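Local atomic coordinates of chitin-binding domain 3 protein (Micromonospora aurantiaca ATCC 27029, PDB entry 5OPF), a protein that is a copper-dependent lytic polysaccharide monooxygenase that probably cleaves crystalline polysaccharides such as cellulose oxidatively. Residues G58-A63 with A110-V115; G72-T75 with Y80-L83; T174-S179 with Q183-C188. All blocks are in the same frame, centred on the assembly; numbering follows the deposited sequence.

Interaction 1: G58-A63 with A110-V115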
loop_
_atom_site.group_PDB
_atom_site.type_symbol
_atom_site.label_atom_id
_atom_site.label_comp_id
_atom_site.label_asym_id
_atom_site.label_seq_id
_atom_site.Cartn_x
_atom_site.Cartn_y
_atom_site.Cartn_z
ATOM N N GLY A 58 1.158 2.247 -18.069
ATOM C CA GLY A 58 2.256 1.405 -17.658
ATOM C C GLY A 58 3.481 2.139 -17.166
ATOM O O GLY A 58 4.394 1.500 -16.621
ATOM N N ASN A 59 3.547 3.459 -17.321
ATOM C CA ASN A 59 4.736 4.213 -16.928
ATOM C C ASN A 59 4.611 4.698 -15.480
ATOM O O ASN A 59 4.521 5.894 -15.181
ATOM C CB ASN A 59 4.964 5.373 -17.883
ATOM C CG ASN A 59 6.231 6.121 -17.564
ATOM O OD1 ASN A 59 7.086 5.620 -16.819
ATOM N ND2 ASN A 59 6.362 7.329 -18.107
ATOM N N HIS A 60 4.643 3.732 -14.559
ATOM C CA HIS A 60 4.424 4.054 -13.152
ATOM C C HIS A 60 5.513 4.975 -12.621
ATOM O O HIS A 60 5.222 5.960 -11.931
ATOM C CB HIS A 60 4.330 2.772 -12.319
ATOM C CG HIS A 60 3.309 1.819 -12.837
ATOM N ND1 HIS A 60 1.958 2.067 -12.743
ATOM C CD2 HIS A 60 3.439 0.667 -13.539
ATOM C CE1 HIS A 60 1.300 1.090 -13.337
ATOM N NE2 HIS A 60 2.171 0.231 -13.836
ATOM N N GLN A 61 6.772 4.685 -12.932
ATOM C CA GLN A 61 7.841 5.522 -12.401
ATOM C C GLN A 61 7.801 6.920 -12.997
ATOM O O GLN A 61 8.172 7.890 -12.326
ATOM C CB GLN A 61 9.194 4.861 -12.624
ATOM C CG GLN A 61 10.320 5.604 -11.956
ATOM C CD GLN A 61 11.644 4.897 -12.076
ATOM O OE1 GLN A 61 11.788 3.935 -12.830
ATOM N NE2 GLN A 61 12.639 5.386 -11.345
ATOM N N GLY A 62 7.342 7.051 -14.241
ATOM C CA GLY A 62 7.224 8.376 -14.823
ATOM C C GLY A 62 6.144 9.204 -14.155
ATOM O O GLY A 62 6.277 10.430 -14.027
ATOM N N ALA A 63 5.073 8.559 -13.714
ATOM C CA ALA A 63 3.943 9.257 -13.119
ATOM C C ALA A 63 4.115 9.546 -11.634
ATOM O O ALA A 63 3.359 10.362 -11.088
ATOM C CB ALA A 63 2.670 8.434 -13.312
ATOM N N ALA A 110 -6.772 -8.361 -12.652
ATOM C CA ALA A 110 -5.486 -7.687 -12.755
ATOM C C ALA A 110 -4.804 -8.004 -14.080
ATOM O O ALA A 110 -4.755 -9.163 -14.509
ATOM C CB ALA A 110 -4.533 -8.119 -11.627
ATOM N N ASP A 111 -4.223 -6.974 -14.697
ATOM C CA ASP A 111 -3.247 -7.204 -15.757
ATOM C C ASP A 111 -1.946 -7.710 -15.152
ATOM O O ASP A 111 -1.243 -8.538 -15.757
ATOM C CB ASP A 111 -2.981 -5.911 -16.545
ATOM C CG ASP A 111 -4.161 -5.443 -17.375
ATOM O OD1 ASP A 111 -5.217 -6.108 -17.434
ATOM O OD2 ASP A 111 -3.998 -4.394 -18.036
ATOM N N TYR A 112 -1.622 -7.224 -13.957
ATOM C CA TYR A 112 -0.497 -7.685 -13.154
ATOM C C TYR A 112 -0.632 -7.060 -11.776
ATOM O O TYR A 112 -1.310 -6.036 -11.603
ATOM C CB TYR A 112 0.872 -7.319 -13.765
ATOM C CG TYR A 112 1.025 -5.880 -14.205
ATOM C CD1 TYR A 112 1.436 -4.885 -13.324
ATOM C CD2 TYR A 112 0.780 -5.514 -15.514
ATOM C CE1 TYR A 112 1.578 -3.559 -13.739
ATOM C CE2 TYR A 112 0.928 -4.209 -15.939
ATOM C CZ TYR A 112 1.329 -3.225 -15.046
ATOM O OH TYR A 112 1.469 -1.917 -15.482
ATOM N N ILE A 113 0.009 -7.692 -10.794
ATOM C CA ILE A 113 0.258 -7.084 -9.490
ATOM C C ILE A 113 1.728 -7.308 -9.178
ATOM O O ILE A 113 2.201 -8.450 -9.224
ATOM C CB ILE A 113 -0.630 -7.665 -8.369
ATOM C CG1 ILE A 113 -2.112 -7.455 -8.676
ATOM C CG2 ILE A 113 -0.272 -7.000 -7.028
ATOM C CD1 ILE A 113 -3.068 -8.021 -7.631
ATOM N N ARG A 114 2.446 -6.225 -8.889
ATOM C CA ARG A 114 3.873 -6.266 -8.604
ATOM C C ARG A 114 4.094 -5.915 -7.142
ATOM O O ARG A 114 3.501 -4.962 -6.629
ATOM C CB ARG A 114 4.627 -5.284 -9.500
ATOM C CG ARG A 114 4.623 -5.698 -10.950
ATOM C CD ARG A 114 5.134 -4.620 -11.902
ATOM N NE ARG A 114 4.952 -5.053 -13.285
ATOM C CZ ARG A 114 4.891 -4.245 -14.337
ATOM N NH1 ARG A 114 5.046 -2.936 -14.200
ATOM N NH2 ARG A 114 4.659 -4.758 -15.533
ATOM N N VAL A 115 4.957 -6.683 -6.479
ATOM C CA VAL A 115 5.313 -6.475 -5.077
ATOM C C VAL A 115 6.800 -6.153 -4.991
ATOM O O VAL A 115 7.648 -6.964 -5.397
ATOM C CB VAL A 115 4.964 -7.695 -4.211
ATOM C CG1 VAL A 115 5.411 -7.485 -2.755
ATOM C CG2 VAL A 115 3.478 -8.006 -4.278
HETATM O O HOH W 1 5.129 -1.029 -16.365
#

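Interaction 2: G72-T75 with Y80-L83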
loop_
_atom_site.group_PDB
_atom_site.type_symbol
_atom_site.label_atom_id
_atom_site.label_comp_id
_atom_site.label_asym_id
_atom_site.label_seq_id
_atom_site.Cartn_x
_atom_site.Cartn_y
_atom_site.Cartn_z
ATOM N N GLY A 72 0.547 7.723 -4.383
ATOM C CA GLY A 72 0.271 7.525 -5.800
ATOM C C GLY A 72 0.581 8.749 -6.637
ATOM O O GLY A 72 -0.149 9.039 -7.594
ATOM N N GLY A 73 1.646 9.474 -6.308
ATOM C CA GLY A 73 1.949 10.699 -7.027
ATOM C C GLY A 73 0.969 11.807 -6.708
ATOM O O GLY A 73 0.605 12.589 -7.597
ATOM N N ARG A 74 0.551 11.908 -5.445
ATOM C CA ARG A 74 -0.413 12.918 -5.014
ATOM C C ARG A 74 -1.686 12.848 -5.851
ATOM O O ARG A 74 -2.278 13.862 -6.219
ATOM C CB ARG A 74 0.200 14.322 -4.992
ATOM C CG ARG A 74 1.433 14.376 -4.101
ATOM C CD ARG A 74 1.955 15.787 -3.877
ATOM N NE ARG A 74 3.235 15.721 -3.193
ATOM C CZ ARG A 74 4.342 16.355 -3.557
ATOM N NH1 ARG A 74 4.339 17.207 -4.571
ATOM N NH2 ARG A 74 5.466 16.122 -2.900
ATOM N N THR A 75 -2.133 11.622 -6.103
ATOM C CA THR A 75 -3.316 11.388 -6.910
ATOM C C THR A 75 -4.563 12.004 -6.275
ATOM O O THR A 75 -4.630 12.270 -5.072
ATOM C CB THR A 75 -3.501 9.889 -7.159
ATOM O OG1 THR A 75 -4.434 9.724 -8.227
ATOM C CG2 THR A 75 -3.977 9.125 -5.903
ATOM N N TYR A 80 -4.418 11.608 -0.600
ATOM C CA TYR A 80 -3.575 10.662 0.125
ATOM C C TYR A 80 -2.182 11.215 0.454
ATOM O O TYR A 80 -1.299 10.440 0.854
ATOM C CB TYR A 80 -3.459 9.346 -0.670
ATOM C CG TYR A 80 -4.800 8.713 -0.997
ATOM C CD1 TYR A 80 -5.432 7.858 -0.103
ATOM C CD2 TYR A 80 -5.430 8.969 -2.201
ATOM C CE1 TYR A 80 -6.662 7.286 -0.393
ATOM C CE2 TYR A 80 -6.655 8.401 -2.512
ATOM C CZ TYR A 80 -7.272 7.563 -1.598
ATOM O OH TYR A 80 -8.495 7.003 -1.914
ATOM N N ASN A 81 -1.981 12.534 0.350
ATOM C CA ASN A 81 -0.649 13.113 0.520
ATOM C C ASN A 81 -0.033 12.792 1.876
ATOM O O ASN A 81 1.192 12.660 1.982
ATOM C CB ASN A 81 -0.708 14.628 0.343
ATOM C CG ASN A 81 -0.881 15.051 -1.101
ATOM O OD1 ASN A 81 -1.014 14.224 -1.995
ATOM N ND2 ASN A 81 -0.884 16.356 -1.329
ATOM N N ALA A 82 -0.846 12.722 2.934
ATOM C CA ALA A 82 -0.299 12.464 4.264
ATOM C C ALA A 82 0.310 11.072 4.398
ATOM O O ALA A 82 1.055 10.824 5.358
ATOM C CB ALA A 82 -1.363 12.676 5.334
ATOM N N LEU A 83 0.043 10.167 3.455
ATOM C CA LEU A 83 0.702 8.868 3.485
ATOM C C LEU A 83 2.165 8.955 3.077
ATOM O O LEU A 83 2.891 7.965 3.247
ATOM C CB LEU A 83 -0.051 7.861 2.605
ATOM C CG LEU A 83 -1.550 7.711 2.885
ATOM C CD1 LEU A 83 -2.069 6.578 2.020
ATOM C CD2 LEU A 83 -1.835 7.474 4.367
HETATM O O HOH W 2 -2.937 11.779 -2.981
#

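Interaction 3: T174-S179 with Q183-C188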
loop_
_atom_site.group_PDB
_atom_site.type_symbol
_atom_site.label_atom_id
_atom_site.label_comp_id
_atom_site.label_asym_id
_atom_site.label_seq_id
_atom_site.Cartn_x
_atom_site.Cartn_y
_atom_site.Cartn_z
ATOM N N THR A 174 3.176 -2.215 -3.383
ATOM C CA THR A 174 2.406 -3.083 -4.261
ATOM C C THR A 174 1.703 -2.217 -5.303
ATOM O O THR A 174 1.010 -1.242 -4.959
ATOM C CB THR A 174 1.398 -3.921 -3.452
ATOM O OG1 THR A 174 2.092 -4.736 -2.495
ATOM C CG2 THR A 174 0.596 -4.837 -4.358
ATOM N N ILE A 175 1.859 -2.592 -6.571
ATOM C CA ILE A 175 1.226 -1.913 -7.702
ATOM C C ILE A 175 0.239 -2.886 -8.332
ATOM O O ILE A 175 0.627 -3.970 -8.784
ATOM C CB ILE A 175 2.254 -1.456 -8.754
ATOM C CG1 ILE A 175 3.305 -0.546 -8.119
ATOM C CG2 ILE A 175 1.525 -0.758 -9.936
ATOM C CD1 ILE A 175 4.376 -0.060 -9.084
ATOM N N TRP A 176 -1.034 -2.505 -8.365
ATOM C CA TRP A 176 -2.086 -3.271 -9.026
ATOM C C TRP A 176 -2.513 -2.536 -10.289
ATOM O O TRP A 176 -3.025 -1.414 -10.212
ATOM C CB TRP A 176 -3.290 -3.392 -8.101
ATOM C CG TRP A 176 -4.549 -4.027 -8.671
ATOM C CD1 TRP A 176 -4.662 -4.978 -9.658
ATOM C CD2 TRP A 176 -5.877 -3.775 -8.206
ATOM N NE1 TRP A 176 -5.993 -5.324 -9.823
ATOM C CE2 TRP A 176 -6.750 -4.595 -8.943
ATOM C CE3 TRP A 176 -6.411 -2.917 -7.248
ATOM C CZ2 TRP A 176 -8.124 -4.602 -8.720
ATOM C CZ3 TRP A 176 -7.771 -2.915 -7.041
ATOM C CH2 TRP A 176 -8.610 -3.759 -7.766
ATOM N N GLN A 177 -2.321 -3.159 -11.453
ATOM C CA GLN A 177 -2.881 -2.663 -12.705
ATOM C C GLN A 177 -4.183 -3.425 -12.918
ATOM O O GLN A 177 -4.163 -4.630 -13.181
ATOM C CB GLN A 177 -1.903 -2.896 -13.857
ATOM C CG GLN A 177 -2.412 -2.406 -15.209
ATOM C CD GLN A 177 -2.462 -0.896 -15.320
ATOM O OE1 GLN A 177 -1.643 -0.198 -14.747
ATOM N NE2 GLN A 177 -3.405 -0.389 -16.092
ATOM N N ALA A 178 -5.311 -2.745 -12.767
ATOM C CA ALA A 178 -6.614 -3.383 -12.901
ATOM C C ALA A 178 -6.928 -3.623 -14.377
ATOM O O ALA A 178 -6.357 -2.981 -15.266
ATOM C CB ALA A 178 -7.682 -2.514 -12.254
ATOM N N SER A 179 -7.834 -4.568 -14.645
ATOM C CA SER A 179 -8.072 -5.019 -16.022
ATOM C C SER A 179 -9.258 -4.363 -16.729
ATOM O O SER A 179 -9.399 -4.538 -17.948
ATOM C CB SER A 179 -8.253 -6.543 -16.075
ATOM O OG SER A 179 -7.064 -7.198 -15.673
ATOM N N GLN A 183 -6.257 1.780 -14.994
ATOM C CA GLN A 183 -6.401 2.272 -13.634
ATOM C C GLN A 183 -5.427 1.479 -12.781
ATOM O O GLN A 183 -5.434 0.244 -12.827
ATOM C CB GLN A 183 -7.833 2.041 -13.151
ATOM C CG GLN A 183 -8.148 2.615 -11.786
ATOM C CD GLN A 183 -9.522 2.192 -11.297
ATOM O OE1 GLN A 183 -9.729 1.039 -10.951
ATOM N NE2 GLN A 183 -10.470 3.115 -11.295
ATOM N N SER A 184 -4.576 2.189 -12.053
ATOM C CA SER A 184 -3.492 1.575 -11.304
ATOM C C SER A 184 -3.490 2.075 -9.867
ATOM O O SER A 184 -3.710 3.260 -9.605
ATOM C CB SER A 184 -2.160 1.881 -12.005
ATOM O OG SER A 184 -2.055 3.248 -12.372
ATOM N N TYR A 185 -3.213 1.156 -8.939
ATOM C CA TYR A 185 -3.266 1.418 -7.510
ATOM C C TYR A 185 -1.881 1.234 -6.897
ATOM O O TYR A 185 -1.125 0.343 -7.301
ATOM C CB TYR A 185 -4.229 0.451 -6.812
ATOM C CG TYR A 185 -5.679 0.537 -7.234
ATOM C CD1 TYR A 185 -6.088 0.150 -8.507
ATOM C CD2 TYR A 185 -6.669 0.956 -6.340
ATOM C CE1 TYR A 185 -7.428 0.191 -8.878
ATOM C CE2 TYR A 185 -8.004 1.006 -6.705
ATOM C CZ TYR A 185 -8.382 0.632 -7.976
ATOM O OH TYR A 185 -9.717 0.680 -8.331
ATOM N N TYR A 186 -1.579 2.045 -5.878
ATOM C CA TYR A 186 -0.226 2.179 -5.339
ATOM C C TYR A 186 -0.289 2.068 -3.821
ATOM O O TYR A 186 -0.748 2.998 -3.148
ATOM C CB TYR A 186 0.368 3.526 -5.765
ATOM C CG TYR A 186 0.408 3.640 -7.268
ATOM C CD1 TYR A 186 1.454 3.087 -7.993
ATOM C CD2 TYR A 186 -0.612 4.268 -7.967
ATOM C CE1 TYR A 186 1.471 3.139 -9.387
ATOM C CE2 TYR A 186 -0.604 4.337 -9.350
ATOM C CZ TYR A 186 0.437 3.771 -10.062
ATOM O OH TYR A 186 0.426 3.861 -11.440
ATOM N N LEU A 187 0.138 0.925 -3.276
ATOM C CA LEU A 187 -0.073 0.614 -1.862
ATOM C C LEU A 187 1.248 0.419 -1.126
ATOM O O LEU A 187 1.954 -0.573 -1.355
ATOM C CB LEU A 187 -0.907 -0.655 -1.706
ATOM C CG LEU A 187 -2.322 -0.694 -2.281
ATOM C CD1 LEU A 187 -3.089 0.584 -1.983
ATOM C CD2 LEU A 187 -2.285 -1.001 -3.787
ATOM N N CYS A 188 1.558 1.325 -0.194
ATOM C CA CYS A 188 2.669 1.132 0.739
ATOM C C CYS A 188 2.173 0.402 1.971
ATOM O O CYS A 188 1.149 0.800 2.537
ATOM C CB CYS A 188 3.227 2.479 1.198
ATOM S SG CYS A 188 4.131 3.356 -0.061
HETATM O O HOH W 3 1.916 -3.164 -0.132
#

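Interaction 1: G58-A63 with A110-V115
His60 and Tyr112 reach for each other from opposite directions and meet in a single, nearly straight hydrogen bond. His60 NE2 and Tyr112 OH are 2.8 Å apart, at an angle of 171°, and either could be the donor. Each group uses its edge: the hydroxyl lies in the plane of the imidazole, and NE2 lies close to the plane of the phenol. A chi1 of 48° puts Tyr112 CG between the backbone N and the carbonyl carbon, and from there the ring runs out toward His60 with OH at its end. The other imidazole nitrogen, ND1, is hydrogen-bonded to Tyr186, so the ring is gripped at both nitrogens and its rotation is fixed. Within segment 58-63, Asn59 at the N-cap of the short helix accepts from Gly62 N through OD1 at 3.0 Å, the donor standing well above the amide plane.

Water makes a second link. It donates to Gly58 O at 2.6 Å and accepts from Arg114 NH1 at 2.9 Å, sitting in the plane of the guanidinium at its edge.

Packing supplies the rest. The Arg114 guanidinium covers one face of the Tyr112 ring, its NH2 3.6 Å above the plane and over the centre. Its NH1 also comes within 4.0 Å of His60 CD2, with the two planes almost perpendicular; a positive charge so near would probably disfavour protonation of the imidazole. The carbonyl carbon of Gly58 lies over one face of the imidazole, toward its rim.

The contact joins helix 60-63 to the mixed sheet of the beta-sandwich: His60 and Tyr112 both touch Gln177 of strand 169-178, the neighbour of strand 110-118. Trp131 flanks the imidazole. On strand 134-140, Leu136 packs against Arg114 while Gln139 takes its NE.

Interaction 2: G72-T75 with Y80-L83
Tyr80 opens the second segment beside Thr75, the two side chains running next to each other and pointing the same way. Their closest atoms are Thr75 CG2 and Tyr80 CD2, 4.0 Å apart, the methyl approaching the ring obliquely. A chi1 of -165° turns Thr75 OG1 opposite its own nitrogen and swings CG2 between N and the carbonyl carbon, giving the tyrosine a hydrocarbon neighbour. The polar ends look elsewhere: Thr75 OG1 bonds to Phe52 O, and Tyr80 OH to Asn47 O. The backbone of Tyr80 is linked to the first segment through one water, which accepts from Tyr80 N at 2.8 Å and can donate to Thr75 O at 2.7 Å.

Next comes Asn81, whose OD1 is a longer possible acceptor for that water at 3.3 Å. The water has more acceptors around it than protons to give, which probably means that its bonds are shared among them. Asn81 OD1 is also pressed against the aliphatic start of Arg74, 3.2 Å from both Arg74 CB and Arg74 CG. The two side chains cross at about a right angle, their amide and guanidinium planes 72° apart, and it is the arginine's methylenes that do the touching. Arg74 is placed there by a left-handed turn of the backbone, with positive phi at Gly72, Gly73 and Arg74 in succession.

From Asn81 the chain enters a 3-10 turn, and Leu83 N closes it on Tyr80 O at 2.9 Å. The contact closes the loop around helix 75-78 of the monooxygenase domain, the Tyr80 side chain lying about 11 Å from the copper ion. Ala82 rests on Ala37 and Ala40 of helix 32-40, while Leu83 packs against Leu51 and Trp89 on the way to strand 92-93.

Interaction 3: T174-S179 with Q183-C188
Trp176 and Tyr185 form an offset stack, the six-membered ring of the indole and the phenol having centroids 4.4 Å apart and planes at 28°. Trp176 CE3 lies 3.3 Å above one face of the tyrosine, displaced toward its rim. Ala178 CB sits over the rim of one indole face, and Trp176 O lies at the edge of the phenol, in its plane. Trp176 CG stands opposite its backbone N (chi1 173°), whereas Tyr185 CG lies beside its own, a pairing that lets the rings overlap. At its far end Tyr185 OH donates to Gln183 OE1 at 2.6 Å, the donor well above the amide plane, and it also bonds to His1 N.

The backbones make a beta hairpin in the sandwich fold of these monooxygenases, with strand directions 165° apart. Thr174 with Leu187 and Trp176 with Tyr185 are hydrogen-bonded pairs; Ile175 with Tyr186 and Gln177 with Ser184 are non-hydrogen-bonded ones. Tyr185 belongs to the copper site, next to the histidine brace of His1 and His108 that characterises the family. A valine in place of Tyr185 would probably leave Gln183 OE1 without its donor, strip Trp176 of its stacking partner and take a residue from the copper site.

On the other sheet face, Ile175 CG2 meets Tyr186 CE1 obliquely at 3.9 Å, and Ser184 OG holds Tyr186 OH at 2.7 Å. Beyond Leu187, Cys188 forms a disulfide with Cys70.

Overall arrangement
Interactions 1 and 3 are close neighbours, with centres about 6 Å apart; both reach one mixed sheet, in which 110-118 pairs with 169-178 and that with 183-192. Two side-chain hydrogen bonds join them: Tyr186 to His60 and Ser179 to Asp111. Interaction 2 stands apart, its centre about 16 Å from that of interaction 1 and 14 Å from that of interaction 3, touching the latter where Gly72 packs on Tyr186. Along the chain it is nested inside the loop closed by interaction 1; interaction 3 follows both. Through Gly72, the loop before helix 75-78 thus meets the strand that carries Tyr185 of the copper site.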